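Local coordinates for iron transport multicopper oxidase FET3 (Saccharomyces cerevisiae, PDB 1ZPU), which oxidises ferrous to ferric iron with four copper ions, reducing dioxygen to water, so that the iron can be taken up by the cell's ferric permease, at residues Lys20-Ile25 with Ser140-Asp145; Glu221-Asp226 with Asn295-Phe300; Ala233-Val238 with Arg436-Val441. One frame throughout, in Å; residues are numbered along the deposited sequence.

Interaction 1 (Lys20-Ile25 with Ser140-Asp145); sequences KSRPVI and SEWYHD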
loop_
_atom_site.group_PDB
_atom_site.type_symbol
_atom_site.label_atom_id
_atom_site.label_comp_id
_atom_site.label_asym_id
_atom_site.label_seq_id
_atom_site.Cartn_x
_atom_site.Cartn_y
_atom_site.Cartn_z
ATOM N N LYS A 20 7.119 7.084 24.539
ATOM C CA LYS A 20 7.570 8.366 24.011
ATOM C C LYS A 20 6.387 9.247 23.665
ATOM O O LYS A 20 5.633 8.941 22.744
ATOM C CB LYS A 20 8.422 8.147 22.760
ATOM C CG LYS A 20 9.695 8.976 22.706
ATOM C CD LYS A 20 9.421 10.480 22.646
ATOM C CE LYS A 20 10.720 11.302 22.656
ATOM N NZ LYS A 20 11.541 11.032 21.431
ATOM N N SER A 21 6.212 10.338 24.402
ATOM C CA SER A 21 5.244 11.338 23.975
ATOM C C SER A 21 5.860 12.093 22.807
ATOM O O SER A 21 6.994 12.544 22.860
ATOM C CB SER A 21 4.789 12.271 25.095
ATOM O OG SER A 21 3.396 12.549 24.940
ATOM N N ARG A 22 5.090 12.209 21.743
ATOM C CA ARG A 22 5.636 12.456 20.443
ATOM C C ARG A 22 4.500 13.017 19.586
ATOM O O ARG A 22 3.352 12.578 19.722
ATOM C CB ARG A 22 6.104 11.097 19.943
ATOM C CG ARG A 22 6.632 11.054 18.574
ATOM C CD ARG A 22 6.006 9.918 17.840
ATOM N NE ARG A 22 5.427 10.436 16.606
ATOM C CZ ARG A 22 5.729 10.000 15.396
ATOM N NH1 ARG A 22 6.574 8.986 15.235
ATOM N NH2 ARG A 22 5.156 10.551 14.343
ATOM N N PRO A 23 4.784 14.013 18.733
ATOM C CA PRO A 23 3.707 14.545 17.896
ATOM C C PRO A 23 3.226 13.528 16.869
ATOM O O PRO A 23 4.031 12.876 16.216
ATOM C CB PRO A 23 4.344 15.763 17.191
ATOM C CG PRO A 23 5.581 16.039 17.918
ATOM C CD PRO A 23 6.046 14.728 18.508
ATOM N N VAL A 24 1.911 13.408 16.737
ATOM C CA VAL A 24 1.303 12.567 15.723
ATOM C C VAL A 24 0.310 13.400 14.909
ATOM O O VAL A 24 -0.109 14.478 15.366
ATOM C CB VAL A 24 0.617 11.316 16.358
ATOM C CG1 VAL A 24 1.629 10.457 17.088
ATOM C CG2 VAL A 24 -0.476 11.718 17.318
ATOM N N ILE A 25 -0.053 12.919 13.712
ATOM C CA ILE A 25 -1.026 13.633 12.864
ATOM C C ILE A 25 -2.477 13.341 13.275
ATOM O O ILE A 25 -2.955 12.208 13.174
ATOM C CB ILE A 25 -0.840 13.366 11.356
ATOM C CG1 ILE A 25 0.640 13.401 10.976
ATOM C CG2 ILE A 25 -1.582 14.432 10.547
ATOM C CD1 ILE A 25 0.917 13.310 9.484
ATOM N N SER A 140 1.121 -2.369 12.858
ATOM C CA SER A 140 2.043 -1.368 12.327
ATOM C C SER A 140 3.350 -1.391 13.093
ATOM O O SER A 140 3.405 -1.993 14.147
ATOM C CB SER A 140 1.417 0.027 12.414
ATOM O OG SER A 140 2.318 0.994 11.926
ATOM N N GLU A 141 4.399 -0.763 12.563
ATOM C CA GLU A 141 5.577 -0.447 13.385
ATOM C C GLU A 141 5.463 1.006 13.835
ATOM O O GLU A 141 4.663 1.760 13.276
ATOM C CB GLU A 141 6.896 -0.691 12.645
ATOM C CG GLU A 141 7.267 0.383 11.605
ATOM C CD GLU A 141 6.428 0.302 10.338
ATOM O OE1 GLU A 141 6.722 -0.584 9.487
ATOM O OE2 GLU A 141 5.470 1.123 10.211
ATOM N N TRP A 142 6.254 1.393 14.832
ATOM C CA TRP A 142 6.210 2.753 15.346
ATOM C C TRP A 142 7.625 3.363 15.521
ATOM O O TRP A 142 8.544 2.708 16.041
ATOM C CB TRP A 142 5.416 2.769 16.653
ATOM C CG TRP A 142 5.136 4.126 17.147
ATOM C CD1 TRP A 142 5.611 4.702 18.284
ATOM C CD2 TRP A 142 4.317 5.100 16.516
ATOM N NE1 TRP A 142 5.138 5.984 18.410
ATOM C CE2 TRP A 142 4.345 6.259 17.330
ATOM C CE3 TRP A 142 3.574 5.120 15.334
ATOM C CZ2 TRP A 142 3.653 7.411 17.006
ATOM C CZ3 TRP A 142 2.880 6.287 15.013
ATOM C CH2 TRP A 142 2.929 7.409 15.851
ATOM N N TYR A 143 7.786 4.603 15.065
ATOM C CA TYR A 143 9.037 5.358 15.205
ATOM C C TYR A 143 8.875 6.404 16.276
ATOM O O TYR A 143 7.771 6.876 16.522
ATOM C CB TYR A 143 9.426 6.046 13.887
ATOM C CG TYR A 143 9.946 5.105 12.816
ATOM C CD1 TYR A 143 9.073 4.387 12.017
ATOM C CD2 TYR A 143 11.307 4.931 12.612
ATOM C CE1 TYR A 143 9.530 3.521 11.039
ATOM C CE2 TYR A 143 11.783 4.062 11.629
ATOM C CZ TYR A 143 10.879 3.362 10.849
ATOM O OH TYR A 143 11.313 2.503 9.868
ATOM N N HIS A 144 9.982 6.765 16.912
ATOM C CA HIS A 144 9.998 7.803 17.938
ATOM C C HIS A 144 10.305 9.172 17.378
ATOM O O HIS A 144 10.127 10.175 18.050
ATOM C CB HIS A 144 11.035 7.449 18.981
ATOM C CG HIS A 144 10.558 6.424 19.949
ATOM N ND1 HIS A 144 11.147 6.231 21.183
ATOM C CD2 HIS A 144 9.514 5.567 19.885
ATOM C CE1 HIS A 144 10.495 5.280 21.826
ATOM N NE2 HIS A 144 9.505 4.861 21.059
ATOM N N ASP A 145 10.801 9.209 16.153
ATOM C CA ASP A 145 11.040 10.451 15.470
ATOM C C ASP A 145 10.096 10.552 14.286
ATOM O O ASP A 145 9.741 9.544 13.682
ATOM C CB ASP A 145 12.493 10.524 15.002
ATOM C CG ASP A 145 13.490 10.508 16.166
ATOM O OD1 ASP A 145 13.909 11.605 16.644
ATOM O OD2 ASP A 145 13.854 9.391 16.601
#
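The carbonyl oxygen of Y143 takes a hydrogen bond from R22, with NH1 standing 2.7 Å from O at a bent N-H...O angle of 139°. The acceptor lies at the edge of the guanidinium, near its plane, whereas the donor sits above the plane of the carbonyl and uses neither lone pair. R22 gets there with CG anti to its backbone N (chi1 176°) and a chain that bends at the next two torsions. Its other nitrogens are held as well: NE gives a hydrogen bond to the P23 carbonyl within its own strand, NE to O 2.8 Å, and NH2 makes a salt bridge with D114. With each nitrogen engaged, the group has little freedom to turn.

W142 covers one face of this guanidinium, its CZ2 3.5 Å from R22 NE, towards the rim and with the planes 32° apart. V24 approaches the same indole from the edge, where CG1 lies 3.5 Å from W142 CH2. These meetings join two cupredoxin-like domains: strand 22-27, outermost in a sheet of the first plastocyanin-like domain, and the end of strand 133-142 in the second.

Just ahead of strand 22-27, K20 lies over the imidazole of H144, which follows the end of strand 133-142, in a CH-pi contact, K20 CB 3.7 Å from the ring centroid and almost on its normal. The NE2 of that ring is hydrogen-bonded to D17, which probably helps hold the ring in place, and a mannose of a nearby glycan touches H144. The Y143 ring leads away from K20-I25, its OH bonded to the carbonyl of P165.

Interaction 2 (Glu221-Asp226 with Asn295-Phe300); sequences EKNVTD and NFLDDF. With NAG (2-acetamido-2-deoxy-beta-D-glucopyranose), chain I.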
loop_
_atom_site.group_PDB
_atom_site.type_symbol
_atom_site.label_atom_id
_atom_site.label_comp_id
_atom_site.label_asym_id
_atom_site.label_seq_id
_atom_site.Cartn_x
_atom_site.Cartn_y
_atom_site.Cartn_z
ATOM N N GLU A 221 -11.468 -19.038 -0.916
ATOM C CA GLU A 221 -11.881 -20.320 -0.331
ATOM C C GLU A 221 -11.151 -20.468 0.990
ATOM O O GLU A 221 -9.978 -20.079 1.107
ATOM C CB GLU A 221 -11.491 -21.506 -1.218
ATOM C CG GLU A 221 -12.012 -21.465 -2.660
ATOM C CD GLU A 221 -13.459 -21.943 -2.820
ATOM O OE1 GLU A 221 -14.143 -22.219 -1.800
ATOM O OE2 GLU A 221 -13.909 -22.035 -3.986
ATOM N N LYS A 222 -11.835 -21.038 1.976
ATOM C CA LYS A 222 -11.275 -21.246 3.315
ATOM C C LYS A 222 -9.886 -21.896 3.262
ATOM O O LYS A 222 -9.745 -22.994 2.721
ATOM C CB LYS A 222 -12.213 -22.158 4.119
ATOM C CG LYS A 222 -13.641 -21.678 4.222
ATOM C CD LYS A 222 -14.295 -22.287 5.433
ATOM C CE LYS A 222 -15.601 -21.589 5.747
ATOM N NZ LYS A 222 -15.964 -21.711 7.184
ATOM N N ASN A 223 -8.867 -21.226 3.802
ATOM C CA ASN A 223 -7.557 -21.863 4.009
ATOM C C ASN A 223 -7.108 -21.709 5.458
ATOM O O ASN A 223 -6.908 -20.589 5.932
ATOM C CB ASN A 223 -6.481 -21.312 3.054
ATOM C CG ASN A 223 -5.277 -22.282 2.849
ATOM O OD1 ASN A 223 -4.675 -22.789 3.808
ATOM N ND2 ASN A 223 -4.909 -22.492 1.572
ATOM N N VAL A 224 -6.946 -22.835 6.148
ATOM C CA VAL A 224 -6.559 -22.854 7.556
ATOM C C VAL A 224 -5.037 -22.750 7.734
ATOM O O VAL A 224 -4.283 -23.444 7.068
ATOM C CB VAL A 224 -7.105 -24.131 8.252
ATOM C CG1 VAL A 224 -6.683 -24.174 9.698
ATOM C CG2 VAL A 224 -8.614 -24.180 8.156
ATOM N N THR A 225 -4.598 -21.871 8.629
ATOM C CA THR A 225 -3.176 -21.737 8.995
ATOM C C THR A 225 -2.989 -21.462 10.481
ATOM O O THR A 225 -3.928 -21.091 11.195
ATOM C CB THR A 225 -2.473 -20.506 8.331
ATOM O OG1 THR A 225 -3.220 -20.035 7.200
ATOM C CG2 THR A 225 -1.001 -20.841 7.940
ATOM N N ASP A 226 -1.745 -21.588 10.922
ATOM C CA ASP A 226 -1.360 -21.193 12.254
ATOM C C ASP A 226 -0.706 -19.831 12.225
ATOM O O ASP A 226 -0.639 -19.167 13.250
ATOM C CB ASP A 226 -0.375 -22.198 12.822
ATOM C CG ASP A 226 -0.972 -23.581 12.955
ATOM O OD1 ASP A 226 -0.206 -24.569 12.871
ATOM O OD2 ASP A 226 -2.212 -23.676 13.140
ATOM N N ASN A 295 6.698 -21.456 8.294
ATOM C CA ASN A 295 5.516 -22.202 7.852
ATOM C C ASN A 295 4.246 -21.377 7.771
ATOM O O ASN A 295 3.143 -21.926 7.806
ATOM C CB ASN A 295 5.285 -23.435 8.717
ATOM C CG ASN A 295 6.485 -24.337 8.763
ATOM O OD1 ASN A 295 7.060 -24.676 7.731
ATOM N ND2 ASN A 295 6.882 -24.729 9.968
ATOM N N PHE A 296 4.403 -20.065 7.641
ATOM C CA PHE A 296 3.266 -19.182 7.405
ATOM C C PHE A 296 2.631 -19.511 6.055
ATOM O O PHE A 296 3.294 -20.049 5.165
ATOM C CB PHE A 296 3.709 -17.701 7.427
ATOM C CG PHE A 296 4.827 -17.392 6.469
ATOM C CD1 PHE A 296 4.556 -17.044 5.151
ATOM C CD2 PHE A 296 6.157 -17.483 6.881
ATOM C CE1 PHE A 296 5.585 -16.777 4.265
ATOM C CE2 PHE A 296 7.194 -17.222 5.996
ATOM C CZ PHE A 296 6.909 -16.874 4.685
ATOM N N LEU A 297 1.358 -19.167 5.907
ATOM C CA LEU A 297 0.638 -19.322 4.646
ATOM C C LEU A 297 1.281 -18.564 3.479
ATOM O O LEU A 297 1.541 -17.377 3.572
ATOM C CB LEU A 297 -0.800 -18.836 4.817
ATOM C CG LEU A 297 -1.690 -18.781 3.580
ATOM C CD1 LEU A 297 -2.129 -20.193 3.209
ATOM C CD2 LEU A 297 -2.871 -17.888 3.883
ATOM N N ASP A 298 1.532 -19.271 2.379
ATOM C CA ASP A 298 1.959 -18.624 1.135
ATOM C C ASP A 298 0.710 -18.240 0.347
ATOM O O ASP A 298 0.036 -19.098 -0.238
ATOM C CB ASP A 298 2.891 -19.524 0.301
ATOM C CG ASP A 298 3.490 -18.796 -0.902
ATOM O OD1 ASP A 298 2.988 -17.702 -1.257
ATOM O OD2 ASP A 298 4.456 -19.318 -1.506
ATOM N N ASP A 299 0.411 -16.946 0.350
ATOM C CA ASP A 299 -0.796 -16.414 -0.259
ATOM C C ASP A 299 -0.897 -16.698 -1.752
ATOM O O ASP A 299 -1.975 -16.573 -2.323
ATOM C CB ASP A 299 -0.918 -14.920 0.013
ATOM C CG ASP A 299 0.309 -14.137 -0.439
ATOM O OD1 ASP A 299 1.445 -14.614 -0.207
ATOM O OD2 ASP A 299 0.152 -13.036 -1.013
ATOM N N PHE A 300 0.210 -17.097 -2.378
ATOM C CA PHE A 300 0.215 -17.459 -3.802
ATOM C C PHE A 300 -0.782 -18.592 -4.112
ATOM O O PHE A 300 -1.355 -18.642 -5.207
ATOM C CB PHE A 300 1.637 -17.832 -4.251
ATOM C CG PHE A 300 1.741 -18.251 -5.697
ATOM C CD1 PHE A 300 2.095 -17.331 -6.678
ATOM C CD2 PHE A 300 1.499 -19.574 -6.081
ATOM C CE1 PHE A 300 2.189 -17.714 -8.029
ATOM C CE2 PHE A 300 1.577 -19.954 -7.413
ATOM C CZ PHE A 300 1.926 -19.019 -8.391
HETATM C C1 NAG I . -4.118 -23.675 1.290
HETATM C C2 NAG I . -4.608 -23.914 -0.133
HETATM C C3 NAG I . -3.784 -24.996 -0.861
HETATM C C4 NAG I . -2.292 -25.114 -0.510
HETATM C C5 NAG I . -1.930 -24.461 0.836
HETATM C C6 NAG I . -0.498 -23.937 0.852
HETATM C C7 NAG I . -7.067 -23.471 -0.404
HETATM C C8 NAG I . -6.865 -21.990 -0.639
HETATM N N2 NAG I . -6.023 -24.263 -0.098
HETATM O O3 NAG I . -3.856 -24.792 -2.255
HETATM O O4 NAG I . -2.007 -26.512 -0.529
HETATM O O5 NAG I . -2.755 -23.352 1.133
HETATM O O6 NAG I . -0.370 -22.885 1.788
HETATM O O7 NAG I . -8.201 -23.937 -0.500
#
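This is a small, mainly apolar contact at the surface of the second plastocyanin-like domain, where a loop following strand 271-277 passes alongside the end of the edge strand 218-225 beside an N-linked glycan. T225 and L297 carry it, their side chains crossing at about a right angle. The T225 methyl rests on the loop backbone, CG2 3.5 Å from L297 N, while its OG1 stands 3.6 Å from L297 CB in a van der Waals approach. A glycine in place of T225 would probably open a gap beside L297 CB and its backbone N, where the methyl and hydroxyl now pack.

With its CG turned opposite the backbone N (chi1 174°), L297 lays its isobutyl group against the side chains of N223 and T225. Of its branches, CD2 stays by the T225 hydroxyl, and CD1 reaches on to N223, lying 3.7 Å from OD1. N223 is a glycosylated asparagine: ND2 is covalently joined to C1 of the first N-acetylglucosamine. The same L297 methyl also touches this sugar, CD1 to O6 3.5 Å, so the leucine packs against both the linking amide and the carbohydrate.

Further along the loop, D298 closes an Asx turn by accepting at OD1 from F300 N, 3.1 Å away. D298 also forms salt bridges with R406 and R442.

Backbone bonds from N223 to V212 and from T225 to M210 fasten strand 218-225 to strand 210-215, leaving it outermost in its six-stranded sheet. L297 reaches V212 in strand 210-215 and Y236 in strand 235-241, while F300 packs on strand 401-406 of the third plastocyanin-like domain.

Interaction 3 (Ala233-Val238 with Arg436-Val441); sequences AQRYTV and RDTLYV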
loop_
_atom_site.group_PDB
_atom_site.type_symbol
_atom_site.label_atom_id
_atom_site.label_comp_id
_atom_site.label_asym_id
_atom_site.label_seq_id
_atom_site.Cartn_x
_atom_site.Cartn_y
_atom_site.Cartn_z
ATOM N N ALA A 233 0.421 -2.752 3.912
ATOM C CA ALA A 233 -0.612 -2.459 2.927
ATOM C C ALA A 233 -1.518 -3.636 2.608
ATOM O O ALA A 233 -2.588 -3.450 2.059
ATOM C CB ALA A 233 0.000 -1.894 1.641
ATOM N N GLN A 234 -1.102 -4.855 2.928
ATOM C CA GLN A 234 -2.003 -5.970 2.655
ATOM C C GLN A 234 -2.972 -6.289 3.782
ATOM O O GLN A 234 -2.737 -5.914 4.929
ATOM C CB GLN A 234 -1.319 -7.215 2.055
ATOM C CG GLN A 234 -0.089 -7.798 2.708
ATOM C CD GLN A 234 0.640 -8.804 1.770
ATOM O OE1 GLN A 234 0.632 -8.657 0.531
ATOM N NE2 GLN A 234 1.263 -9.834 2.368
ATOM N N ARG A 235 -4.085 -6.929 3.431
ATOM C CA ARG A 235 -5.130 -7.274 4.376
ATOM C C ARG A 235 -5.394 -8.762 4.283
ATOM O O ARG A 235 -5.597 -9.284 3.187
ATOM C CB ARG A 235 -6.416 -6.519 4.036
ATOM C CG ARG A 235 -6.344 -5.033 4.243
ATOM C CD ARG A 235 -5.695 -4.305 3.067
ATOM N NE ARG A 235 -6.615 -4.165 1.945
ATOM C CZ ARG A 235 -6.260 -4.115 0.664
ATOM N NH1 ARG A 235 -4.988 -4.202 0.313
ATOM N NH2 ARG A 235 -7.190 -4.000 -0.275
ATOM N N TYR A 236 -5.364 -9.454 5.417
ATOM C CA TYR A 236 -5.918 -10.803 5.487
ATOM C C TYR A 236 -7.111 -10.712 6.392
ATOM O O TYR A 236 -6.998 -10.232 7.508
ATOM C CB TYR A 236 -4.924 -11.844 6.034
ATOM C CG TYR A 236 -3.785 -12.214 5.112
ATOM C CD1 TYR A 236 -3.682 -13.488 4.548
ATOM C CD2 TYR A 236 -2.794 -11.280 4.808
ATOM C CE1 TYR A 236 -2.609 -13.804 3.682
ATOM C CE2 TYR A 236 -1.735 -11.576 3.967
ATOM C CZ TYR A 236 -1.641 -12.825 3.405
ATOM O OH TYR A 236 -0.566 -13.040 2.583
ATOM N N THR A 237 -8.262 -11.141 5.896
ATOM C CA THR A 237 -9.444 -11.323 6.731
ATOM C C THR A 237 -9.591 -12.809 7.058
ATOM O O THR A 237 -9.484 -13.679 6.186
ATOM C CB THR A 237 -10.720 -10.800 6.059
ATOM O OG1 THR A 237 -10.539 -9.429 5.683
ATOM C CG2 THR A 237 -11.900 -10.911 7.010
ATOM N N VAL A 238 -9.860 -13.079 8.326
ATOM C CA VAL A 238 -9.657 -14.389 8.901
ATOM C C VAL A 238 -10.814 -14.712 9.847
ATOM O O VAL A 238 -11.265 -13.852 10.624
ATOM C CB VAL A 238 -8.275 -14.380 9.628
ATOM C CG1 VAL A 238 -8.313 -15.067 10.963
ATOM C CG2 VAL A 238 -7.180 -14.937 8.725
ATOM N N ARG A 436 -4.854 -10.067 -5.862
ATOM C CA ARG A 436 -4.758 -9.080 -4.799
ATOM C C ARG A 436 -4.177 -7.773 -5.331
ATOM O O ARG A 436 -3.915 -7.664 -6.534
ATOM C CB ARG A 436 -3.942 -9.617 -3.623
ATOM C CG ARG A 436 -2.458 -9.947 -3.883
ATOM C CD ARG A 436 -1.823 -10.596 -2.643
ATOM N NE ARG A 436 -2.348 -9.978 -1.431
ATOM C CZ ARG A 436 -2.240 -10.471 -0.206
ATOM N NH1 ARG A 436 -1.615 -11.615 0.010
ATOM N NH2 ARG A 436 -2.759 -9.806 0.812
ATOM N N ASP A 437 -3.982 -6.786 -4.450
ATOM C CA ASP A 437 -3.459 -5.493 -4.883
ATOM C C ASP A 437 -2.038 -5.226 -4.401
ATOM O O ASP A 437 -1.400 -4.266 -4.822
ATOM C CB ASP A 437 -4.416 -4.342 -4.534
ATOM C CG ASP A 437 -4.610 -4.164 -3.039
ATOM O OD1 ASP A 437 -5.792 -4.096 -2.630
ATOM O OD2 ASP A 437 -3.601 -4.077 -2.285
ATOM N N THR A 438 -1.534 -6.087 -3.529
ATOM C CA THR A 438 -0.218 -5.872 -2.959
ATOM C C THR A 438 0.449 -7.229 -2.788
ATOM O O THR A 438 -0.131 -8.141 -2.216
ATOM C CB THR A 438 -0.324 -5.092 -1.623
ATOM O OG1 THR A 438 -1.138 -3.919 -1.823
ATOM C CG2 THR A 438 1.047 -4.687 -1.093
ATOM N N LEU A 439 1.672 -7.332 -3.301
ATOM C CA LEU A 439 2.386 -8.591 -3.437
ATOM C C LEU A 439 3.868 -8.351 -3.226
ATOM O O LEU A 439 4.403 -7.395 -3.746
ATOM C CB LEU A 439 2.162 -9.156 -4.843
ATOM C CG LEU A 439 2.829 -10.477 -5.227
ATOM C CD1 LEU A 439 2.001 -11.683 -4.760
ATOM C CD2 LEU A 439 3.095 -10.534 -6.730
ATOM N N TYR A 440 4.529 -9.225 -2.471
ATOM C CA TYR A 440 5.963 -9.114 -2.254
ATOM C C TYR A 440 6.794 -9.972 -3.222
ATOM O O TYR A 440 6.410 -11.096 -3.547
ATOM C CB TYR A 440 6.332 -9.439 -0.791
ATOM C CG TYR A 440 6.132 -10.882 -0.320
ATOM C CD1 TYR A 440 7.055 -11.874 -0.634
ATOM C CD2 TYR A 440 5.047 -11.235 0.470
ATOM C CE1 TYR A 440 6.887 -13.189 -0.199
ATOM C CE2 TYR A 440 4.875 -12.523 0.922
ATOM C CZ TYR A 440 5.796 -13.507 0.582
ATOM O OH TYR A 440 5.645 -14.812 1.022
ATOM N N VAL A 441 7.918 -9.423 -3.687
ATOM C CA VAL A 441 9.009 -10.227 -4.234
ATOM C C VAL A 441 9.908 -10.657 -3.104
ATOM O O VAL A 441 10.176 -9.874 -2.179
ATOM C CB VAL A 441 9.972 -9.454 -5.144
ATOM C CG1 VAL A 441 10.014 -10.062 -6.533
ATOM C CG2 VAL A 441 9.708 -7.956 -5.123
#
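R235 grips the D437 carboxylate end-on with two nitrogens, NH2 2.7 Å from OD1 and NH1 2.9 Å from OD2. Each oxygen uses its syn lone pair and the two flat groups are nearly coplanar, giving a two-pronged salt bridge. The arginine chain curls at its middle torsions (chi2 82°, chi3 78°), which also brings NH1 within 3.1 Å of the A233 carbonyl oxygen in a hydrogen bond.

D437 OD2 is shared, for the T438 hydroxyl is hydrogen-bonded to it too. H62, a ligand of a type 3 copper, places NE2 against both OD2 and the T438 hydroxyl, and the carbonyl of D437 meets ND1 of H395, a type 2 copper ligand. D437 is thus a second-shell residue, and R235, one step further out, probably helps to position it. A233 adds an apolar touch, CB 4.0 Å from T438 CG2.

R436 forms the other half of the contact. The Q234 side-chain amide stacks over one face of its guanidinium with the planes 5° apart. At the edge, R436 NH1 donates to the Y236 hydroxyl, 3.1 Å from OH, but its stronger partner is D299, and NH2 forms a salt bridge with D216. That aspartate ties the two halves together, since it also accepts from the backbone N of R235 and of D437.

All this is buried where the second and third plastocyanin-like domains meet. Strand 235-241 lies between 187-194 and 210-215 in its sheet, with V238 touching both, while strand 438-441 is outermost in its own; L439 is directed away from 233-238, and its side chain packs on F447 and I449 of strand 446-452.

How the interactions relate
All three contacts reach one six-stranded sheet of the second plastocyanin-like domain, through strands 133-142, 218-225 and 235-241. Interaction 1 joins it to the first domain and interaction 3 to the third, with centres about 24 Å apart. Interaction 2 has its centre about 32 Å from that of interaction 1 and about 12 Å from that of interaction 3, which it touches, F296 packing on Y440. Along the chain interaction 1 closes before the others open, whereas the segments of 2 and 3 alternate. The middle domain thus packs against both neighbours, which also meet each other at the copper cluster, whose ligands they supply and which interaction 3 approaches.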